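Local coordinates for protein Poly(Beta-D-mannuronate) lyase (Pseudopedobacter saltans, PDB 7O79) that probably cleaves poly(beta-D-mannuronate), the mannuronate part of alginate, as a family 6 polysaccharide lyase built on a parallel beta-helix, at residues 154-158 with 159-163; 127-130 with 131-134; 168-171 with 172-175. All blocks are in the same frame, centred on the assembly; numbering follows the deposited sequence.

Contact 1 of 3, residues 154-158 with 159-163; sequences NTVQY and CYFKD
Val156 and Phe161 sit on the two halves of one bent strand, 155-157 and 160-162, which are separated by a sharp corner at Tyr158 and Cys159. Tyr158 makes the corner with left-handed backbone angles, phi 55° and psi 34°, while the residues of both halves stay extended. The chain therefore turns within two residues, and the side chains at Val156, Cys159 and Phe161 converge on the inner side of the bend. Val156 makes apolar contacts there with both Cys159 and Phe161. Its CG1 stands anti to its own backbone nitrogen, chi1 172°, a setting that carries this methyl toward the second half of the strand. Val156 CG1 lies 4.0 Å from Cys159 SG and 4.2 Å from Phe161 CZ, so one branch serves two neighbours. It meets the phenyl group at the edge, near the ring plane, rather than over a face. Cys159 SG, lying against that methyl at the corner, is also 3.6 Å from Gln157 O. The Tyr158 side chain turns the other way, away from 159-163. The side chain of Asn198, one coil on, braces the corner, accepting a hydrogen bond from Cys159 N and donating another to Val156 O. On the inside, the Phe161 ring is nearly parallel to those of Phe134 and Phe200 on the adjacent strands, and on the outside Tyr158 meets Tyr131 in a similar way. A corner made by a single left-handed residue, with like residues aligned from coil to coil, is characteristic of the right-handed parallel beta-helix of the pectate lyase-like clan.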
ATOM      1  N   ASN A 154      10.549  -0.756   6.889  1.00 23.42           N
ATOM      2  CA  ASN A 154      10.756   0.160   5.781  1.00 20.32           C
ATOM      3  C   ASN A 154       9.646   1.206   5.764  1.00 21.32           C
ATOM      4  O   ASN A 154       8.517   0.948   6.191  1.00 20.59           O
ATOM      5  CB  ASN A 154      10.815  -0.615   4.466  1.00 19.38           C
ATOM      6  CG  ASN A 154      11.956  -1.625   4.442  1.00 23.81           C
ATOM      7  OD1 ASN A 154      13.104  -1.269   4.729  1.00 22.33           O
ATOM      8  ND2 ASN A 154      11.656  -2.884   4.083  1.00 21.04           N
ATOM      9  N   THR A 155       9.990   2.405   5.303  1.00 22.07           N
ATOM     10  CA  THR A 155       9.103   3.559   5.388  1.00 23.72           C
ATOM     11  C   THR A 155       9.118   4.271   4.045  1.00 23.69           C
ATOM     12  O   THR A 155      10.190   4.490   3.473  1.00 22.45           O
ATOM     13  CB  THR A 155       9.549   4.512   6.519  1.00 20.97           C
ATOM     14  OG1 THR A 155       9.379   3.859   7.782  1.00 23.26           O
ATOM     15  CG2 THR A 155       8.711   5.803   6.532  1.00 24.11           C
ATOM     16  N   VAL A 156       7.933   4.608   3.536  1.00 21.32           N
ATOM     17  CA  VAL A 156       7.776   5.404   2.328  1.00 18.69           C
ATOM     18  C   VAL A 156       6.900   6.597   2.708  1.00 22.87           C
ATOM     19  O   VAL A 156       5.746   6.410   3.113  1.00 20.12           O
ATOM     20  CB  VAL A 156       7.125   4.594   1.188  1.00 18.01           C
ATOM     21  CG1 VAL A 156       6.787   5.505  -0.005  1.00 19.95           C
ATOM     22  CG2 VAL A 156       7.994   3.392   0.784  1.00 19.07           C
ATOM     23  N   GLN A 157       7.445   7.814   2.615  1.00 21.00           N
ATOM     24  CA  GLN A 157       6.701   8.983   3.065  1.00 23.73           C
ATOM     25  C   GLN A 157       6.957  10.174   2.156  1.00 24.70           C
ATOM     26  O   GLN A 157       8.015  10.283   1.537  1.00 22.14           O
ATOM     27  CB  GLN A 157       7.035   9.328   4.533  1.00 26.30           C
ATOM     28  CG  GLN A 157       8.483   9.661   4.789  1.00 26.35           C
ATOM     29  CD  GLN A 157       8.756   9.919   6.264  1.00 32.23           C
ATOM     30  OE1 GLN A 157       7.887   9.724   7.105  1.00 33.46           O
ATOM     31  NE2 GLN A 157       9.977  10.347   6.581  1.00 34.57           N
ATOM     32  N   TYR A 158       5.964  11.071   2.086  1.00 22.95           N
ATOM     33  CA  TYR A 158       6.068  12.301   1.298  1.00 24.24           C
ATOM     34  C   TYR A 158       6.434  12.023  -0.147  1.00 23.17           C
ATOM     35  O   TYR A 158       7.131  12.815  -0.791  1.00 21.84           O
ATOM     36  CB  TYR A 158       7.063  13.299   1.906  1.00 27.28           C
ATOM     37  CG  TYR A 158       6.898  13.524   3.387  1.00 27.78           C
ATOM     38  CD1 TYR A 158       5.736  14.083   3.890  1.00 34.76           C
ATOM     39  CD2 TYR A 158       7.922  13.238   4.275  1.00 30.60           C
ATOM     40  CE1 TYR A 158       5.581  14.307   5.249  1.00 38.76           C
ATOM     41  CE2 TYR A 158       7.781  13.464   5.634  1.00 28.96           C
ATOM     42  CZ  TYR A 158       6.614  13.994   6.112  1.00 35.48           C
ATOM     43  OH  TYR A 158       6.468  14.225   7.463  1.00 45.03           O
ATOM     44  N   CYS A 159       5.949  10.910  -0.680  1.00 22.30           N
ATOM     45  CA  CYS A 159       6.123  10.637  -2.091  1.00 19.93           C
ATOM     46  C   CYS A 159       4.851  10.976  -2.863  1.00 22.62           C
ATOM     47  O   CYS A 159       3.778  11.216  -2.303  1.00 22.65           O
ATOM     48  CB  CYS A 159       6.536   9.178  -2.311  1.00 23.38           C
ATOM     49  SG  CYS A 159       8.219   8.843  -1.721  1.00 22.75           S
ATOM     50  N   TYR A 160       4.995  10.991  -4.183  1.00 24.77           N
ATOM     51  CA  TYR A 160       3.939  11.409  -5.091  1.00 26.26           C
ATOM     52  C   TYR A 160       3.770  10.330  -6.155  1.00 23.33           C
ATOM     53  O   TYR A 160       4.722  10.024  -6.887  1.00 23.83           O
ATOM     54  CB  TYR A 160       4.304  12.764  -5.705  1.00 23.29           C
ATOM     55  CG  TYR A 160       3.237  13.429  -6.543  1.00 30.45           C
ATOM     56  CD1 TYR A 160       1.887  13.154  -6.350  1.00 30.04           C
ATOM     57  CD2 TYR A 160       3.587  14.355  -7.526  1.00 34.73           C
ATOM     58  CE1 TYR A 160       0.915  13.787  -7.110  1.00 33.66           C
ATOM     59  CE2 TYR A 160       2.620  14.983  -8.301  1.00 37.92           C
ATOM     60  CZ  TYR A 160       1.293  14.702  -8.083  1.00 37.67           C
ATOM     61  OH  TYR A 160       0.345  15.329  -8.848  1.00 40.42           O
ATOM     62  N   PHE A 161       2.563   9.757  -6.245  1.00 24.07           N
ATOM     63  CA  PHE A 161       2.253   8.712  -7.223  1.00 22.76           C
ATOM     64  C   PHE A 161       1.131   9.219  -8.123  1.00 27.55           C
ATOM     65  O   PHE A 161      -0.008   9.379  -7.674  1.00 26.76           O
ATOM     66  CB  PHE A 161       1.870   7.394  -6.543  1.00 22.62           C
ATOM     67  CG  PHE A 161       2.856   6.940  -5.491  1.00 22.57           C
ATOM     68  CD1 PHE A 161       2.775   7.413  -4.191  1.00 24.18           C
ATOM     69  CD2 PHE A 161       3.874   6.049  -5.820  1.00 23.94           C
ATOM     70  CE1 PHE A 161       3.679   7.006  -3.219  1.00 24.31           C
ATOM     71  CE2 PHE A 161       4.786   5.628  -4.853  1.00 26.39           C
ATOM     72  CZ  PHE A 161       4.696   6.120  -3.549  1.00 22.23           C
ATOM     73  N   LYS A 162       1.450   9.442  -9.395  1.00 25.68           N
ATOM     74  CA  LYS A 162       0.599  10.211 -10.287  1.00 27.67           C
ATOM     75  C   LYS A 162       0.395   9.486 -11.611  1.00 27.37           C
ATOM     76  O   LYS A 162       1.359   8.996 -12.205  1.00 27.16           O
ATOM     77  CB  LYS A 162       1.211  11.581 -10.562  1.00 29.92           C
ATOM     78  CG  LYS A 162       0.406  12.421 -11.534  1.00 33.39           C
ATOM     79  CD  LYS A 162       1.095  13.739 -11.820  1.00 37.35           C
ATOM     80  CE  LYS A 162       0.090  14.824 -12.205  1.00 46.14           C
ATOM     81  NZ  LYS A 162       0.784  16.051 -12.701  1.00 47.23           N
ATOM     82  N   ASP A 163      -0.853   9.473 -12.087  1.00 24.94           N
ATOM     83  CA  ASP A 163      -1.203   8.996 -13.431  1.00 28.87           C
ATOM     84  C   ASP A 163      -0.623   7.610 -13.694  1.00 26.18           C
ATOM     85  O   ASP A 163       0.212   7.404 -14.580  1.00 29.40           O
ATOM     86  CB  ASP A 163      -0.742   9.969 -14.522  1.00 30.16           C
ATOM     87  CG  ASP A 163      -1.330  11.361 -14.376  1.00 32.95           C
ATOM     88  OD1 ASP A 163      -2.474  11.502 -13.903  1.00 34.08           O
ATOM     89  OD2 ASP A 163      -0.648  12.321 -14.771  1.00 38.08           O
TER

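Contact 2 of 3, residues 127-130 with 131-134; sequences NLMQ and YCSF
Met129 and Phe134 approach from opposite directions across the inside of a strand corner, and here the packing is close. Met129 SD and CE both lie 3.5 Å from Phe134 CZ. The sulfur sits at the edge of the ring, 74° off its normal, in a Met-aromatic contact. Met129 starts with an extended chain and then bends at its last torsion, chi3 63°, which folds the methyl back beside the same ring carbon. Nearer the backbone, Met129 CG lies 3.8 Å from Cys132 SG. The outer side is looser and partly exposed. Gln130 and Tyr131 cross at an angle there, with amide and ring planes 75° apart, and Gln130 CG lies 3.8 Å from Tyr131 CD2. Beyond this touch, the Gln130 amide is engaged at both ends with neighbouring coils: OE1 accepts from Gln157 NE2, and NE2 donates to Glu101 OE2. Tyr131 in turn receives a cation-pi contact from Lys453 of the C-terminal segment. The two sides of the corner thus differ in chemistry: the inner one is chiefly apolar and sulfur-aromatic, while the outer one carries the Gln130 amide bonds that link it to the adjacent coils.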
ATOM      1  N   ASN A 127      14.813   0.723   5.838  1.00 20.80           N
ATOM      2  CA  ASN A 127      15.081   1.619   4.724  1.00 22.47           C
ATOM      3  C   ASN A 127      14.015   2.717   4.611  1.00 22.57           C
ATOM      4  O   ASN A 127      12.880   2.579   5.075  1.00 21.16           O
ATOM      5  CB  ASN A 127      15.186   0.834   3.415  1.00 19.51           C
ATOM      6  CG  ASN A 127      16.280  -0.238   3.459  1.00 22.70           C
ATOM      7  OD1 ASN A 127      17.472   0.079   3.384  1.00 18.72           O
ATOM      8  ND2 ASN A 127      15.879  -1.507   3.578  1.00 21.04           N
ATOM      9  N   LEU A 128      14.403   3.821   3.974  1.00 23.23           N
ATOM     10  CA  LEU A 128      13.568   5.011   3.870  1.00 23.02           C
ATOM     11  C   LEU A 128      13.550   5.537   2.442  1.00 22.71           C
ATOM     12  O   LEU A 128      14.604   5.677   1.818  1.00 21.44           O
ATOM     13  CB  LEU A 128      14.066   6.101   4.820  1.00 23.48           C
ATOM     14  CG  LEU A 128      13.329   7.442   4.788  1.00 23.80           C
ATOM     15  CD1 LEU A 128      11.843   7.293   5.059  1.00 24.48           C
ATOM     16  CD2 LEU A 128      13.954   8.356   5.827  1.00 25.70           C
ATOM     17  N   MET A 129      12.350   5.790   1.921  1.00 20.48           N
ATOM     18  CA  MET A 129      12.141   6.513   0.666  1.00 23.02           C
ATOM     19  C   MET A 129      11.254   7.710   0.941  1.00 20.95           C
ATOM     20  O   MET A 129      10.145   7.539   1.447  1.00 20.46           O
ATOM     21  CB  MET A 129      11.449   5.657  -0.405  1.00 25.81           C
ATOM     22  CG  MET A 129      11.582   6.220  -1.815  1.00 25.30           C
ATOM     23  SD  MET A 129      11.061   5.099  -3.161  1.00 25.23           S
ATOM     24  CE  MET A 129       9.305   4.876  -2.812  1.00 24.30           C
ATOM     25  N   GLN A 130      11.707   8.910   0.565  1.00 22.27           N
ATOM     26  CA  GLN A 130      10.901  10.091   0.822  1.00 22.79           C
ATOM     27  C   GLN A 130      11.197  11.164  -0.219  1.00 24.79           C
ATOM     28  O   GLN A 130      12.292  11.217  -0.779  1.00 25.11           O
ATOM     29  CB  GLN A 130      11.126  10.626   2.242  1.00 23.58           C
ATOM     30  CG  GLN A 130      12.557  11.077   2.533  1.00 27.81           C
ATOM     31  CD  GLN A 130      12.708  11.627   3.947  1.00 30.22           C
ATOM     32  OE1 GLN A 130      11.934  11.284   4.845  1.00 28.86           O
ATOM     33  NE2 GLN A 130      13.712  12.479   4.149  1.00 30.45           N
ATOM     34  N   TYR A 131      10.197  12.005  -0.481  1.00 23.11           N
ATOM     35  CA  TYR A 131      10.273  13.053  -1.510  1.00 23.63           C
ATOM     36  C   TYR A 131      10.693  12.497  -2.864  1.00 26.11           C
ATOM     37  O   TYR A 131      11.541  13.053  -3.563  1.00 27.35           O
ATOM     38  CB  TYR A 131      11.196  14.184  -1.078  1.00 28.07           C
ATOM     39  CG  TYR A 131      10.719  14.807   0.202  1.00 27.16           C
ATOM     40  CD1 TYR A 131       9.609  15.653   0.205  1.00 29.70           C
ATOM     41  CD2 TYR A 131      11.339  14.529   1.411  1.00 26.74           C
ATOM     42  CE1 TYR A 131       9.145  16.231   1.379  1.00 28.03           C
ATOM     43  CE2 TYR A 131      10.877  15.106   2.584  1.00 33.79           C
ATOM     44  CZ  TYR A 131       9.781  15.955   2.553  1.00 34.99           C
ATOM     45  OH  TYR A 131       9.317  16.529   3.715  1.00 41.41           O
ATOM     46  N   CYS A 132      10.067  11.392  -3.249  1.00 23.70           N
ATOM     47  CA  CYS A 132      10.248  10.843  -4.576  1.00 23.51           C
ATOM     48  C   CYS A 132       8.927  10.893  -5.332  1.00 24.93           C
ATOM     49  O   CYS A 132       7.849  10.918  -4.732  1.00 24.46           O
ATOM     50  CB  CYS A 132      10.802   9.418  -4.507  1.00 20.95           C
ATOM     51  SG  CYS A 132      12.496   9.321  -3.843  1.00 23.30           S
ATOM     52  N   SER A 133       9.019  10.918  -6.662  1.00 26.96           N
ATOM     53  CA  SER A 133       7.854  11.037  -7.536  1.00 24.31           C
ATOM     54  C   SER A 133       7.844   9.909  -8.556  1.00 25.67           C
ATOM     55  O   SER A 133       8.887   9.534  -9.096  1.00 23.47           O
ATOM     56  CB  SER A 133       7.819  12.379  -8.290  1.00 22.32           C
ATOM     57  OG  SER A 133       7.632  13.462  -7.409  1.00 29.52           O
ATOM     58  N   PHE A 134       6.647   9.403  -8.841  1.00 24.90           N
ATOM     59  CA  PHE A 134       6.464   8.245  -9.705  1.00 24.54           C
ATOM     60  C   PHE A 134       5.274   8.492 -10.617  1.00 26.45           C
ATOM     61  O   PHE A 134       4.156   8.715 -10.143  1.00 22.59           O
ATOM     62  CB  PHE A 134       6.272   6.975  -8.864  1.00 20.97           C
ATOM     63  CG  PHE A 134       7.345   6.778  -7.824  1.00 25.07           C
ATOM     64  CD1 PHE A 134       8.528   6.139  -8.161  1.00 24.39           C
ATOM     65  CD2 PHE A 134       7.213   7.309  -6.553  1.00 23.26           C
ATOM     66  CE1 PHE A 134       9.529   5.961  -7.240  1.00 25.39           C
ATOM     67  CE2 PHE A 134       8.213   7.141  -5.612  1.00 24.16           C
ATOM     68  CZ  PHE A 134       9.383   6.463  -5.955  1.00 26.39           C
TER

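Contact 3 of 3, residues 168-171 with 172-175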
ATOM      1  N   PRO A 168      -7.322  -3.343 -15.834  1.00 26.68           N
ATOM      2  CA  PRO A 168      -7.742  -4.262 -14.762  1.00 23.20           C
ATOM      3  C   PRO A 168      -6.916  -5.546 -14.777  1.00 29.08           C
ATOM      4  O   PRO A 168      -7.313  -6.590 -15.297  1.00 24.98           O
ATOM      5  CB  PRO A 168      -9.219  -4.505 -15.080  1.00 26.48           C
ATOM      6  CG  PRO A 168      -9.346  -4.265 -16.578  1.00 26.74           C
ATOM      7  CD  PRO A 168      -8.279  -3.275 -16.954  1.00 25.07           C
ATOM      8  N   ASP A 169      -5.715  -5.465 -14.193  1.00 25.02           N
ATOM      9  CA  ASP A 169      -4.773  -6.588 -14.151  1.00 29.62           C
ATOM     10  C   ASP A 169      -4.247  -6.725 -12.730  1.00 28.63           C
ATOM     11  O   ASP A 169      -3.355  -5.966 -12.339  1.00 25.10           O
ATOM     12  CB  ASP A 169      -3.609  -6.386 -15.115  1.00 26.58           C
ATOM     13  CG  ASP A 169      -4.042  -6.384 -16.553  1.00 31.33           C
ATOM     14  OD1 ASP A 169      -4.081  -7.477 -17.146  1.00 35.84           O
ATOM     15  OD2 ASP A 169      -4.327  -5.285 -17.086  1.00 26.36           O
ATOM     16  N   ASN A 170      -4.776  -7.692 -11.980  1.00 28.50           N
ATOM     17  CA  ASN A 170      -4.251  -7.990 -10.652  1.00 30.73           C
ATOM     18  C   ASN A 170      -2.732  -8.126 -10.673  1.00 30.85           C
ATOM     19  O   ASN A 170      -2.165  -8.851 -11.496  1.00 26.75           O
ATOM     20  CB  ASN A 170      -4.877  -9.275 -10.113  1.00 29.16           C
ATOM     21  CG  ASN A 170      -4.807  -9.356  -8.609  1.00 31.23           C
ATOM     22  OD1 ASN A 170      -5.028  -8.370  -7.915  1.00 37.55           O
ATOM     23  ND2 ASN A 170      -4.482 -10.528  -8.096  1.00 34.42           N
ATOM     24  N   GLY A 171      -2.074  -7.443  -9.744  1.00 28.00           N
ATOM     25  CA  GLY A 171      -0.637  -7.338  -9.777  1.00 23.82           C
ATOM     26  C   GLY A 171      -0.128  -6.004 -10.252  1.00 24.70           C
ATOM     27  O   GLY A 171       1.070  -5.876 -10.496  1.00 26.56           O
ATOM     28  N   ARG A 172      -0.994  -5.004 -10.385  1.00 23.01           N
ATOM     29  CA  ARG A 172      -0.589  -3.627 -10.661  1.00 24.04           C
ATOM     30  C   ARG A 172      -1.007  -2.701  -9.519  1.00 23.21           C
ATOM     31  O   ARG A 172      -1.527  -1.603  -9.737  1.00 26.62           O
ATOM     32  CB  ARG A 172      -1.147  -3.155 -12.005  1.00 24.84           C
ATOM     33  CG  ARG A 172      -0.596  -3.962 -13.189  1.00 23.26           C
ATOM     34  CD  ARG A 172      -0.966  -3.299 -14.520  1.00 26.63           C
ATOM     35  NE  ARG A 172      -0.390  -1.962 -14.566  1.00 24.60           N
ATOM     36  CZ  ARG A 172      -1.081  -0.858 -14.811  1.00 26.66           C
ATOM     37  NH1 ARG A 172      -2.389  -0.937 -15.042  1.00 26.56           N
ATOM     38  NH2 ARG A 172      -0.467   0.326 -14.801  1.00 26.07           N
ATOM     39  N   GLU A 173      -0.821  -3.163  -8.281  1.00 22.77           N
ATOM     40  CA  GLU A 173      -1.017  -2.330  -7.105  1.00 22.06           C
ATOM     41  C   GLU A 173      -0.011  -1.188  -7.102  1.00 23.29           C
ATOM     42  O   GLU A 173       1.021  -1.230  -7.782  1.00 22.92           O
ATOM     43  CB  GLU A 173      -0.845  -3.157  -5.821  1.00 22.76           C
ATOM     44  CG  GLU A 173      -1.759  -4.377  -5.718  1.00 23.09           C
ATOM     45  CD  GLU A 173      -1.171  -5.635  -6.333  1.00 25.25           C
ATOM     46  OE1 GLU A 173      -1.645  -6.736  -5.977  1.00 22.96           O
ATOM     47  OE2 GLU A 173      -0.239  -5.528  -7.169  1.00 24.70           O
ATOM     48  N   ILE A 174      -0.306  -0.150  -6.320  1.00 21.95           N
ATOM     49  CA  ILE A 174       0.739   0.850  -6.099  1.00 20.04           C
ATOM     50  C   ILE A 174       1.713   0.365  -5.027  1.00 22.35           C
ATOM     51  O   ILE A 174       2.935   0.522  -5.167  1.00 22.32           O
ATOM     52  CB  ILE A 174       0.131   2.218  -5.750  1.00 20.29           C
ATOM     53  CG1 ILE A 174      -0.897   2.639  -6.815  1.00 20.95           C
ATOM     54  CG2 ILE A 174       1.241   3.271  -5.664  1.00 19.06           C
ATOM     55  CD1 ILE A 174      -0.418   2.449  -8.279  1.00 18.57           C
ATOM     56  N   PHE A 175       1.191  -0.256  -3.964  1.00 18.38           N
ATOM     57  CA  PHE A 175       1.970  -0.859  -2.886  1.00 19.07           C
ATOM     58  C   PHE A 175       1.471  -2.282  -2.661  1.00 19.64           C
ATOM     59  O   PHE A 175       0.263  -2.490  -2.524  1.00 21.04           O
ATOM     60  CB  PHE A 175       1.811  -0.078  -1.569  1.00 19.74           C
ATOM     61  CG  PHE A 175       2.566   1.234  -1.504  1.00 17.44           C
ATOM     62  CD1 PHE A 175       2.012   2.402  -2.013  1.00 21.24           C
ATOM     63  CD2 PHE A 175       3.795   1.306  -0.853  1.00 22.25           C
ATOM     64  CE1 PHE A 175       2.701   3.627  -1.922  1.00 21.39           C
ATOM     65  CE2 PHE A 175       4.489   2.527  -0.738  1.00 19.46           C
ATOM     66  CZ  PHE A 175       3.932   3.685  -1.269  1.00 17.76           C
TER
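Asp169 and Arg172 close a type II beta turn, with Asn170 and Gly171 at its two central positions and a weak hydrogen bond of 3.2 Å from Arg172 N to Asp169 O. The N-H points poorly at the oxygen, at an angle of 120°. Gly171 adopts a positive phi of 104°, where a beta carbon would be jammed against the preceding carbonyl oxygen; this explains the glycine. The carboxylate of Glu206 supplements the weak closure, since its OE2 accepts from both Gly171 N and Arg172 N. Arg172 runs back alongside Asp169: its CG lies 3.5 Å from Asp169 O, and its CD is 4.1 Å from Asp169 CB, so the aliphatic part of the arginine makes the touch. The charged ends do not meet, Asp169 OD2 and Arg172 NH1 being 5.2 Å apart. Arg172 NE instead donates to Asn139 O and NH1 to Pro165 O, while Asp169 OD2 accepts from Thr167 OG1 and forms a salt bridge with Lys113. Glu173, two residues after the glycine, curls back toward it. A bend at its second torsion, chi2 89°, sets Glu173 OE2 3.1 Å from Gly171 C and 3.2 Å from Gly171 CA. This oxygen also comes close to Glu206 OE2, the atom that holds the turn. Asn170 lies at the exposed outer end of the turn, its OD1 4.2 Å from Glu173 OE1. The turn stands in the loop between strands 155-162 and 175-177. From there the chain descends into the coil, where Ile174 packs on Phe200 of strand 194-201 and Ile210 of strand 209-214, its backbone bonded to Val144 and Ile210 of the strands that flank 175-177.

In the fold
Following the chain from the N terminus, contact 2 comes first, folding strand 128-135 at a corner; contact 1 repeats that corner one coil later in strand 155-162, and contact 3 then closes a turn in the loop leading to strand 175-177. The three follow in series, none nested in or crossing another. Contacts 1 and 2 are neighbours in a parallel pairing of strands, their centres about 6 Å apart, joined by a probable backbone bond from Phe134 N to Tyr160 O. Contact 3 touches contact 1 through the interior of the beta-helix, where Phe175 CZ reaches Phe161 CZ at 3.4 Å, but does not touch contact 2.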